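Local coordinates for transposon Tn7 transposition protein TnsA (Escherichia coli, PDB 1T0F) that cuts the 5' DNA strands during Tn7 transposition, acting together with TnsB as the transposase, at residues 22-27 / 31-36; 64-69 / 83-88; 114-119 / 154-159; 118-123 / 128-133. All blocks are in the same frame, centred on the assembly; numbering follows the deposited sequence.

Contact 1. Residues 22-27 / 31-36; sequences EGRGQG and DYIPWL
Glu22 O lies 4.0 Å from Ile33 CD1 just after helix 13-21 has ended, at the start of a loop that doubles back on itself. Gly23, at positive phi, is the C-prime residue of a Schellman motif and opens a type II turn that runs to Gln26. Arg24 does most of the reaching. Extended from CG to NE, it crosses Ile33 at about a right angle and rests CB 3.7 Å from Trp35 CE3. At its end Arg24 NH1 gives Pro34 O a bent hydrogen bond of 2.8 Å, while Arg24 NE makes a salt bridge with Glu22 OE1 from above the carboxylate plane, so two anchors fix the guanidinium. Gly25 N donates a straighter bond to Ile33 O, 2.7 Å long, and Gly25 O sits at the edge of the Tyr32 ring. Gln26 O takes a CA-H...O contact from Tyr32 CA at 3.4 Å and a weak bond from Ile33 N. At Gly27 a side chain would collide with Asp31 O. These two loop segments lie against strand 79-87, where Tyr32 OH bonds to Glu84 O and the Trp35 backbone to Gln85, while the Trp35 indole packs on Arg19 and Ile20 of helix 13-21.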
# COMPACT_ATOMS: atom_id res chain seq x y z
N GLU A 22 4.33 -4.12 22.50
CA GLU A 22 3.29 -3.14 22.23
C GLU A 22 2.28 -3.70 21.24
O GLU A 22 1.40 -2.99 20.74
CB GLU A 22 3.90 -1.83 21.70
CG GLU A 22 4.91 -1.99 20.58
CD GLU A 22 5.56 -0.67 20.19
OE1 GLU A 22 6.49 -0.69 19.35
OE2 GLU A 22 5.16 0.38 20.73
N GLY A 23 2.40 -5.00 20.98
CA GLY A 23 1.48 -5.68 20.09
C GLY A 23 1.43 -5.24 18.64
O GLY A 23 0.35 -5.23 18.04
N ARG A 24 2.56 -4.86 18.06
CA ARG A 24 2.56 -4.45 16.66
C ARG A 24 2.29 -5.68 15.80
O ARG A 24 2.81 -6.76 16.07
CB ARG A 24 3.89 -3.81 16.28
CG ARG A 24 4.04 -2.40 16.80
CD ARG A 24 5.32 -1.76 16.31
NE ARG A 24 5.41 -0.37 16.74
CZ ARG A 24 4.63 0.61 16.30
NH1 ARG A 24 3.69 0.36 15.39
NH2 ARG A 24 4.77 1.84 16.78
N GLY A 25 1.47 -5.51 14.77
CA GLY A 25 1.14 -6.63 13.90
C GLY A 25 -0.14 -7.32 14.35
O GLY A 25 -0.70 -8.13 13.62
N GLN A 26 -0.60 -6.99 15.55
CA GLN A 26 -1.83 -7.60 16.08
C GLN A 26 -3.04 -6.70 15.93
O GLN A 26 -2.91 -5.49 15.71
CB GLN A 26 -1.66 -7.95 17.56
CG GLN A 26 -0.58 -8.97 17.85
CD GLN A 26 -0.42 -9.21 19.34
OE1 GLN A 26 -1.32 -9.76 19.99
NE2 GLN A 26 0.71 -8.80 19.90
N GLY A 27 -4.22 -7.30 16.05
CA GLY A 27 -5.45 -6.54 15.95
C GLY A 27 -6.02 -6.51 14.55
O GLY A 27 -5.36 -6.88 13.58
N ASP A 31 -8.16 -1.48 15.46
CA ASP A 31 -7.24 -1.93 16.51
C ASP A 31 -5.87 -2.37 16.02
O ASP A 31 -4.96 -2.61 16.82
CB ASP A 31 -7.86 -3.10 17.29
CG ASP A 31 -9.22 -2.75 17.86
OD1 ASP A 31 -9.31 -1.77 18.62
OD2 ASP A 31 -10.20 -3.47 17.55
N TYR A 32 -5.71 -2.49 14.70
CA TYR A 32 -4.43 -2.92 14.14
C TYR A 32 -3.34 -1.87 14.27
O TYR A 32 -3.60 -0.67 14.14
CB TYR A 32 -4.60 -3.28 12.66
CG TYR A 32 -3.32 -3.72 11.98
CD1 TYR A 32 -2.76 -4.98 12.24
CD2 TYR A 32 -2.67 -2.88 11.08
CE1 TYR A 32 -1.58 -5.39 11.61
CE2 TYR A 32 -1.49 -3.29 10.44
CZ TYR A 32 -0.95 -4.54 10.72
OH TYR A 32 0.19 -4.95 10.07
N ILE A 33 -2.12 -2.33 14.51
CA ILE A 33 -0.96 -1.45 14.59
C ILE A 33 0.08 -2.08 13.66
O ILE A 33 0.45 -3.23 13.83
CB ILE A 33 -0.37 -1.39 16.02
CG1 ILE A 33 -1.42 -0.85 17.00
CG2 ILE A 33 0.85 -0.49 16.04
CD1 ILE A 33 -0.91 -0.69 18.42
N PRO A 34 0.55 -1.33 12.64
CA PRO A 34 1.54 -1.89 11.71
C PRO A 34 2.90 -2.16 12.36
O PRO A 34 3.29 -1.49 13.31
CB PRO A 34 1.63 -0.81 10.63
CG PRO A 34 1.41 0.45 11.41
CD PRO A 34 0.26 0.08 12.33
N TRP A 35 3.62 -3.15 11.84
CA TRP A 35 4.93 -3.49 12.38
C TRP A 35 5.91 -2.34 12.10
O TRP A 35 6.67 -1.95 12.98
CB TRP A 35 5.44 -4.79 11.76
CG TRP A 35 6.84 -5.16 12.20
CD1 TRP A 35 7.98 -5.07 11.46
CD2 TRP A 35 7.23 -5.64 13.49
NE1 TRP A 35 9.07 -5.47 12.21
CE2 TRP A 35 8.63 -5.82 13.46
CE3 TRP A 35 6.53 -5.93 14.67
CZ2 TRP A 35 9.35 -6.29 14.57
CZ3 TRP A 35 7.25 -6.39 15.78
CH2 TRP A 35 8.65 -6.57 15.71
N LEU A 36 5.86 -1.80 10.89
CA LEU A 36 6.73 -0.69 10.50
C LEU A 36 5.91 0.60 10.42
O LEU A 36 4.74 0.57 10.05
CB LEU A 36 7.36 -0.95 9.13
CG LEU A 36 8.15 -2.23 8.89
CD1 LEU A 36 8.57 -2.29 7.43
CD2 LEU A 36 9.37 -2.28 9.81

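Contact 2. Residues 64-69 / 83-88; sequences DLELAV and REQFPL
Glu66 and Gln85 carry this small, buried contact by themselves, reaching toward each other from opposite directions between a helix and a strand. Gln85 NE2 donates to Glu66 OE1 at 2.8 Å, with an angle of 157° at the hydrogen. The oxygen lies in the amide plane of Gln85, whereas the nitrogen approaches from above the carboxylate plane, and the two flat groups are turned 39° apart. A water completes the ring: it donates to Glu66 OE2 and to Gln85 OE1, 2.8 Å from each, so both oxygens of the carboxylate and both ends of the amide are engaged. The two chains arrive in different shapes. Glu66 runs straight out beyond CG, while Gln85 starts from a backbone corner at positive phi and is bent at its second torsion (chi2 -55°), which swings the amide over to the helix. Second partners tighten the grip, Leu62 N on Glu66 OE1 and His60 O on Gln85 NE2. A leucine in place of Gln85 would probably leave Glu66 OE1 without this donor, the water without one of its acceptors, and the active-site carboxylate freer to turn.

The case is consistent with second-shell positioning in a restriction-enzyme-like nuclease: Glu66 is an active-site residue, its side chain about 4 Å from the bound magnesium ion, and Gln85 probably helps to orient it. In the fold, helix 64-75 presents Glu66 toward the sheet, while the Gln85 backbone is hydrogen-bonded to Asp117 of strand 115-122 and to Trp35 of the N-terminal loop.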
# COMPACT_ATOMS: atom_id res chain seq x y z
N ASP A 64 5.97 5.76 -2.52
CA ASP A 64 4.92 6.24 -3.40
C ASP A 64 4.21 5.03 -4.00
O ASP A 64 3.01 5.09 -4.30
CB ASP A 64 5.48 7.10 -4.53
CG ASP A 64 6.02 8.44 -4.05
OD1 ASP A 64 5.79 8.80 -2.87
OD2 ASP A 64 6.67 9.13 -4.85
N LEU A 65 4.94 3.94 -4.19
CA LEU A 65 4.34 2.73 -4.75
C LEU A 65 3.33 2.13 -3.77
O LEU A 65 2.27 1.66 -4.18
CB LEU A 65 5.43 1.70 -5.08
CG LEU A 65 4.93 0.44 -5.79
CD1 LEU A 65 3.91 0.80 -6.86
CD2 LEU A 65 6.14 -0.30 -6.40
N GLU A 66 3.67 2.14 -2.48
CA GLU A 66 2.76 1.61 -1.47
C GLU A 66 1.53 2.51 -1.41
O GLU A 66 0.41 2.03 -1.20
CB GLU A 66 3.45 1.57 -0.10
CG GLU A 66 4.29 0.31 0.11
CD GLU A 66 5.06 0.32 1.42
OE1 GLU A 66 4.53 0.86 2.42
OE2 GLU A 66 6.18 -0.23 1.46
N LEU A 67 1.73 3.81 -1.58
CA LEU A 67 0.62 4.75 -1.59
C LEU A 67 -0.33 4.40 -2.74
O LEU A 67 -1.55 4.37 -2.57
CB LEU A 67 1.13 6.19 -1.78
CG LEU A 67 0.07 7.28 -2.00
CD1 LEU A 67 -0.81 7.41 -0.76
CD2 LEU A 67 0.77 8.61 -2.30
N ALA A 68 0.23 4.13 -3.91
CA ALA A 68 -0.60 3.79 -5.07
C ALA A 68 -1.44 2.53 -4.83
O ALA A 68 -2.62 2.48 -5.18
CB ALA A 68 0.28 3.61 -6.31
N VAL A 69 -0.83 1.52 -4.22
CA VAL A 69 -1.54 0.28 -3.93
C VAL A 69 -2.62 0.53 -2.88
O VAL A 69 -3.73 0.03 -2.99
CB VAL A 69 -0.57 -0.83 -3.44
CG1 VAL A 69 -1.36 -2.08 -3.07
CG2 VAL A 69 0.44 -1.17 -4.54
N ARG A 83 -4.36 -4.23 6.30
CA ARG A 83 -3.34 -4.27 7.34
C ARG A 83 -1.96 -4.15 6.70
O ARG A 83 -1.41 -5.13 6.20
CB ARG A 83 -3.48 -5.56 8.15
CG ARG A 83 -4.64 -5.51 9.17
CD ARG A 83 -4.85 -6.84 9.92
NE ARG A 83 -5.43 -7.89 9.08
CZ ARG A 83 -5.45 -9.18 9.40
NH1 ARG A 83 -4.92 -9.59 10.54
NH2 ARG A 83 -6.03 -10.07 8.60
N GLU A 84 -1.41 -2.94 6.73
CA GLU A 84 -0.10 -2.66 6.12
C GLU A 84 1.06 -3.05 7.02
O GLU A 84 0.92 -3.11 8.25
CB GLU A 84 0.01 -1.17 5.77
CG GLU A 84 0.27 -0.21 6.94
CD GLU A 84 -1.00 0.24 7.68
OE1 GLU A 84 -2.06 -0.42 7.54
OE2 GLU A 84 -0.93 1.25 8.41
N GLN A 85 2.21 -3.31 6.40
CA GLN A 85 3.43 -3.69 7.11
C GLN A 85 3.11 -4.82 8.09
O GLN A 85 3.37 -4.72 9.30
CB GLN A 85 4.00 -2.48 7.87
CG GLN A 85 3.86 -1.11 7.20
CD GLN A 85 4.44 -1.03 5.79
OE1 GLN A 85 5.34 -1.79 5.42
NE2 GLN A 85 3.92 -0.09 5.00
N PHE A 86 2.55 -5.90 7.56
CA PHE A 86 2.16 -7.05 8.37
C PHE A 86 3.36 -7.97 8.62
O PHE A 86 3.94 -8.53 7.69
CB PHE A 86 1.04 -7.83 7.67
CG PHE A 86 0.43 -8.89 8.53
CD1 PHE A 86 -0.49 -8.56 9.51
CD2 PHE A 86 0.79 -10.22 8.37
CE1 PHE A 86 -1.05 -9.54 10.33
CE2 PHE A 86 0.24 -11.22 9.18
CZ PHE A 86 -0.68 -10.87 10.17
N PRO A 87 3.74 -8.14 9.90
CA PRO A 87 4.88 -8.99 10.28
C PRO A 87 4.65 -10.48 10.13
O PRO A 87 3.57 -10.98 10.42
CB PRO A 87 5.12 -8.57 11.73
CG PRO A 87 3.70 -8.41 12.24
CD PRO A 87 3.05 -7.62 11.10
N LEU A 88 5.68 -11.20 9.68
CA LEU A 88 5.61 -12.64 9.50
C LEU A 88 6.29 -13.27 10.72
O LEU A 88 7.39 -12.86 11.09
CB LEU A 88 6.35 -13.05 8.22
CG LEU A 88 6.11 -12.19 6.97
CD1 LEU A 88 6.75 -12.87 5.76
CD2 LEU A 88 4.62 -12.01 6.73
O HOH W 1 7.45 -1.07 3.75

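Contact 3. Residues 114-119 / 154-159. With MG (magnesium ion), chain E.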
# COMPACT_ATOMS: atom_id res chain seq x y z
N MET A 114 10.52 -10.11 9.18
CA MET A 114 10.08 -9.83 7.82
C MET A 114 8.65 -9.31 7.86
O MET A 114 7.91 -9.59 8.80
CB MET A 114 10.15 -11.11 6.97
CG MET A 114 11.56 -11.66 6.81
SD MET A 114 11.62 -13.10 5.76
CE MET A 114 11.41 -12.32 4.13
N SER A 115 8.26 -8.55 6.84
CA SER A 115 6.90 -8.03 6.78
C SER A 115 6.38 -8.00 5.35
O SER A 115 7.15 -7.88 4.39
CB SER A 115 6.83 -6.62 7.40
OG SER A 115 7.60 -5.67 6.67
N THR A 116 5.06 -8.15 5.21
CA THR A 116 4.40 -8.12 3.91
C THR A 116 3.71 -6.77 3.86
O THR A 116 3.03 -6.38 4.81
CB THR A 116 3.39 -9.28 3.79
OG1 THR A 116 4.12 -10.52 3.68
CG2 THR A 116 2.52 -9.12 2.55
N ASP A 117 3.89 -6.05 2.76
CA ASP A 117 3.34 -4.71 2.67
C ASP A 117 1.86 -4.55 2.97
O ASP A 117 1.49 -3.58 3.63
CB ASP A 117 3.70 -4.10 1.32
CG ASP A 117 5.21 -4.03 1.12
OD1 ASP A 117 5.94 -3.91 2.13
OD2 ASP A 117 5.68 -4.11 -0.03
N PHE A 118 1.03 -5.48 2.51
CA PHE A 118 -0.42 -5.40 2.78
C PHE A 118 -1.06 -6.77 2.93
O PHE A 118 -0.82 -7.68 2.13
CB PHE A 118 -1.17 -4.71 1.63
CG PHE A 118 -0.74 -3.30 1.36
CD1 PHE A 118 -1.25 -2.23 2.10
CD2 PHE A 118 0.15 -3.02 0.32
CE1 PHE A 118 -0.89 -0.91 1.80
CE2 PHE A 118 0.52 -1.71 0.01
CZ PHE A 118 0.00 -0.65 0.75
N LEU A 119 -1.88 -6.93 3.96
CA LEU A 119 -2.64 -8.16 4.16
C LEU A 119 -4.06 -7.61 4.03
O LEU A 119 -4.47 -6.75 4.81
CB LEU A 119 -2.42 -8.77 5.54
CG LEU A 119 -3.33 -9.97 5.81
CD1 LEU A 119 -3.09 -11.07 4.79
CD2 LEU A 119 -3.09 -10.51 7.22
N ARG A 154 6.88 -18.57 0.29
CA ARG A 154 6.70 -19.83 1.00
C ARG A 154 5.88 -19.66 2.27
O ARG A 154 5.07 -20.52 2.62
CB ARG A 154 8.06 -20.45 1.35
CG ARG A 154 8.84 -20.89 0.13
CD ARG A 154 10.13 -21.61 0.51
NE ARG A 154 10.85 -22.07 -0.67
CZ ARG A 154 11.36 -23.29 -0.80
NH1 ARG A 154 11.21 -24.18 0.17
NH2 ARG A 154 11.99 -23.63 -1.92
N TYR A 155 6.09 -18.55 2.96
CA TYR A 155 5.37 -18.25 4.20
C TYR A 155 3.86 -18.27 3.95
O TYR A 155 3.11 -18.99 4.61
CB TYR A 155 5.76 -16.87 4.73
CG TYR A 155 5.10 -16.51 6.04
CD1 TYR A 155 5.66 -16.92 7.26
CD2 TYR A 155 3.92 -15.76 6.07
CE1 TYR A 155 5.06 -16.59 8.47
CE2 TYR A 155 3.31 -15.43 7.29
CZ TYR A 155 3.89 -15.85 8.48
OH TYR A 155 3.33 -15.52 9.69
N TRP A 156 3.42 -17.45 3.01
CA TRP A 156 1.99 -17.39 2.71
C TRP A 156 1.46 -18.68 2.07
O TRP A 156 0.30 -19.05 2.28
CB TRP A 156 1.69 -16.17 1.85
CG TRP A 156 1.92 -14.91 2.62
CD1 TRP A 156 2.91 -14.00 2.43
CD2 TRP A 156 1.15 -14.46 3.74
NE1 TRP A 156 2.82 -13.00 3.37
CE2 TRP A 156 1.75 -13.26 4.18
CE3 TRP A 156 0.03 -14.95 4.41
CZ2 TRP A 156 1.26 -12.53 5.27
CZ3 TRP A 156 -0.46 -14.23 5.50
CH2 TRP A 156 0.16 -13.03 5.92
N GLN A 157 2.30 -19.37 1.30
CA GLN A 157 1.85 -20.62 0.71
C GLN A 157 1.53 -21.59 1.84
O GLN A 157 0.54 -22.34 1.79
CB GLN A 157 2.93 -21.22 -0.19
CG GLN A 157 2.63 -22.66 -0.58
CD GLN A 157 3.69 -23.26 -1.47
OE1 GLN A 157 3.78 -22.94 -2.65
NE2 GLN A 157 4.51 -24.14 -0.90
N GLN A 158 2.37 -21.56 2.87
CA GLN A 158 2.20 -22.41 4.05
C GLN A 158 0.87 -22.09 4.73
O GLN A 158 0.17 -22.98 5.20
CB GLN A 158 3.36 -22.14 5.01
CG GLN A 158 3.61 -23.19 6.06
CD GLN A 158 4.87 -22.89 6.86
OE1 GLN A 158 4.85 -22.11 7.82
NE2 GLN A 158 5.99 -23.49 6.45
N LYS A 159 0.52 -20.80 4.77
CA LYS A 159 -0.72 -20.34 5.40
C LYS A 159 -1.94 -20.50 4.47
O LYS A 159 -3.07 -20.23 4.87
CB LYS A 159 -0.60 -18.86 5.78
CG LYS A 159 0.50 -18.54 6.78
CD LYS A 159 0.20 -19.11 8.15
CE LYS A 159 1.24 -18.67 9.17
NZ LYS A 159 2.61 -19.10 8.79
MG MG E . 8.02 -3.75 -0.43
O HOH W 2 7.95 -1.22 -0.10
O HOH W 3 10.42 -3.41 -0.64
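Strand 115-122 supplies one ligand, Asp117, of the metal site in this PDDEXK-clan core, and here Thr116 and Leu119 of that strand meet Trp156 of helix 143-159. Trp156 NE1 donates to Thr116 OG1 over 2.8 Å, nearly straight at 164°, with the hydroxyl at the indole edge, in the ring plane. Thr116 holds OG1 beside its own backbone N (chi1 -71°), and this turns the hydroxyl to the indole. Further along the strand, Leu119 CD1 touches the far end of the same indole, 4.0 Å from Trp156 CH2. The ring is thus met at two places, by a polar bond at its five-membered part and by a methyl at its six-membered part. Tyr155 CD2 lies over one face, 3.7 Å above the Trp156 ring plane, and the Trp163 ring meets the indole with the planes nearly parallel.

Between the two contact residues the strand turns a corner at Asp117, which with Phe118 faces Ile132 in a classic beta bulge. Asp117 OD2 binds the magnesium ion at 2.4 Å, and two waters, Gln133 OE1 and Val134 O complete the ligands found.

The chemistry is consistent with an outer shell behind the metal, in which Glu152 links Thr116 to the ligand Gln133: Glu152 OE2 is hydrogen-bonded both to Thr116 OG1 and to Gln133 NE2. The buried hydroxyl thus has two polar partners, and helix 143-159 is tied to the metal-bearing strands by directional bonds as well as by apolar contact.

Contact 4. Residues 118-123 / 128-133; sequences FLVDCK and EQFAIQ. With MG (magnesium ion), chain E.
Glu128 O is gripped by three groups near the closing end of the hairpin: Cys122 N at 2.8 Å from Glu128 O; a water that also donates to Asp121 OD1; and the CA-H of Asp121. From there the antiparallel ladder runs on through the hydrogen-bonded pairs Val120-Phe130 and Phe118-Ile132. Beside Val120, Phe130 takes the crowded position between its backbone N and carbonyl carbon (chi1 63°). This lays the ring alongside Val120, whose CB stands 3.9 Å from the Phe130 centroid over one face, a CH-pi contact. Cys122 SG adds an oblique sulfur-aromatic approach, 3.9 Å from Phe130 CE2. With an alanine in place of Phe130, Val120 CB and Cys122 SG would probably lose their aromatic neighbour and a gap would open beside Leu73 of helix 64-75. On the face of the sheet that carries Leu119 and Ala131, Asp121 lies alongside Gln129 without a hydrogen bond between OD1 and OE1; the salt bridge of Asp121 OD2 is with Arg83. Where the ladder ends, Gln133 OE1 binds the magnesium ion at 2.5 Å. One face is therefore apolar and aromatic and the other partly polar, while the backbone bonds probably help to place Gln133 at the metal.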
# COMPACT_ATOMS: atom_id res chain seq x y z
N PHE A 118 1.03 -5.48 2.51
CA PHE A 118 -0.42 -5.40 2.78
C PHE A 118 -1.06 -6.77 2.93
O PHE A 118 -0.82 -7.68 2.13
CB PHE A 118 -1.17 -4.71 1.63
CG PHE A 118 -0.74 -3.30 1.36
CD1 PHE A 118 -1.25 -2.23 2.10
CD2 PHE A 118 0.15 -3.02 0.32
CE1 PHE A 118 -0.89 -0.91 1.80
CE2 PHE A 118 0.52 -1.71 0.01
CZ PHE A 118 0.00 -0.65 0.75
N LEU A 119 -1.88 -6.93 3.96
CA LEU A 119 -2.64 -8.16 4.16
C LEU A 119 -4.06 -7.61 4.03
O LEU A 119 -4.47 -6.75 4.81
CB LEU A 119 -2.42 -8.77 5.54
CG LEU A 119 -3.33 -9.97 5.81
CD1 LEU A 119 -3.09 -11.07 4.79
CD2 LEU A 119 -3.09 -10.51 7.22
N VAL A 120 -4.80 -8.11 3.05
CA VAL A 120 -6.13 -7.58 2.77
C VAL A 120 -7.25 -8.57 3.02
O VAL A 120 -7.13 -9.74 2.67
CB VAL A 120 -6.20 -7.10 1.29
CG1 VAL A 120 -7.53 -6.38 1.00
CG2 VAL A 120 -5.02 -6.16 0.99
N ASP A 121 -8.33 -8.08 3.63
CA ASP A 121 -9.52 -8.88 3.90
C ASP A 121 -10.67 -8.28 3.08
O ASP A 121 -10.85 -7.07 3.07
CB ASP A 121 -9.88 -8.83 5.38
CG ASP A 121 -8.91 -9.62 6.25
OD1 ASP A 121 -8.87 -10.86 6.11
OD2 ASP A 121 -8.20 -9.00 7.06
N CYS A 122 -11.43 -9.13 2.39
CA CYS A 122 -12.55 -8.65 1.59
C CYS A 122 -13.85 -9.28 2.07
O CYS A 122 -13.85 -10.40 2.60
CB CYS A 122 -12.32 -8.99 0.11
SG CYS A 122 -10.83 -8.24 -0.61
N LYS A 123 -14.96 -8.57 1.88
CA LYS A 123 -16.28 -9.04 2.32
C LYS A 123 -16.80 -10.17 1.45
O LYS A 123 -17.49 -11.07 1.94
CB LYS A 123 -17.28 -7.88 2.30
CG LYS A 123 -16.98 -6.81 3.33
CD LYS A 123 -17.99 -5.67 3.27
CE LYS A 123 -17.94 -4.96 1.93
NZ LYS A 123 -18.84 -3.77 1.92
N GLU A 128 -11.13 -13.72 -0.45
CA GLU A 128 -11.59 -13.25 0.85
C GLU A 128 -10.40 -12.68 1.64
O GLU A 128 -10.57 -11.84 2.53
CB GLU A 128 -12.24 -14.40 1.62
CG GLU A 128 -11.29 -15.47 2.15
CD GLU A 128 -12.03 -16.70 2.67
OE1 GLU A 128 -13.14 -16.53 3.23
OE2 GLU A 128 -11.50 -17.82 2.52
N GLN A 129 -9.21 -13.13 1.29
CA GLN A 129 -8.00 -12.63 1.93
C GLN A 129 -6.83 -12.85 1.00
O GLN A 129 -6.72 -13.90 0.36
CB GLN A 129 -7.76 -13.38 3.25
CG GLN A 129 -6.85 -12.65 4.22
CD GLN A 129 -6.80 -13.31 5.59
OE1 GLN A 129 -6.60 -12.66 6.61
NE2 GLN A 129 -6.99 -14.63 5.61
N PHE A 130 -5.96 -11.86 0.89
CA PHE A 130 -4.78 -12.01 0.05
C PHE A 130 -3.71 -11.08 0.56
O PHE A 130 -4.00 -10.11 1.24
CB PHE A 130 -5.10 -11.75 -1.44
CG PHE A 130 -5.56 -10.35 -1.75
CD1 PHE A 130 -4.64 -9.32 -1.91
CD2 PHE A 130 -6.92 -10.08 -1.91
CE1 PHE A 130 -5.06 -8.03 -2.24
CE2 PHE A 130 -7.35 -8.79 -2.23
CZ PHE A 130 -6.42 -7.76 -2.40
N ALA A 131 -2.46 -11.42 0.25
CA ALA A 131 -1.34 -10.60 0.69
C ALA A 131 -0.60 -10.03 -0.51
O ALA A 131 -0.58 -10.63 -1.58
CB ALA A 131 -0.38 -11.45 1.55
N ILE A 132 -0.00 -8.86 -0.31
CA ILE A 132 0.73 -8.19 -1.38
C ILE A 132 2.08 -7.65 -0.92
O ILE A 132 2.19 -7.05 0.16
CB ILE A 132 -0.06 -6.97 -1.94
CG1 ILE A 132 -1.32 -7.43 -2.66
CG2 ILE A 132 0.83 -6.15 -2.89
CD1 ILE A 132 -2.07 -6.30 -3.35
N GLN A 133 3.12 -7.89 -1.72
CA GLN A 133 4.43 -7.32 -1.46
C GLN A 133 4.63 -6.38 -2.66
O GLN A 133 4.42 -6.77 -3.81
CB GLN A 133 5.54 -8.39 -1.45
CG GLN A 133 6.95 -7.79 -1.34
CD GLN A 133 7.22 -7.08 -0.02
OE1 GLN A 133 8.06 -6.18 0.06
NE2 GLN A 133 6.53 -7.51 1.03
MG MG E . 8.02 -3.75 -0.43
O HOH W 4 -10.97 -12.26 5.22
O HOH W 2 7.95 -1.22 -0.10
O HOH W 3 10.42 -3.41 -0.64

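Contacts 2, 3 and 4 are buried in the nuclease core, whereas contact 1 is only partly buried and belongs to the loop after helix 13-21. Strands 79-87 and 115-122 are sheet neighbours that join contact 2 to contacts 3 and 4, and the latter two share Phe118, Leu119 and the magnesium site. Their chemistry follows their place: loop backbone bonds with one arginine in contact 1, a lone amide-carboxylate pair with its water in contact 2, an indole bond across to a helix in contact 3, and a regular backbone ladder in contact 4. Contact 1 abuts the strand of contact 2 and also touches contact 3, where Leu36 packs on Ser115.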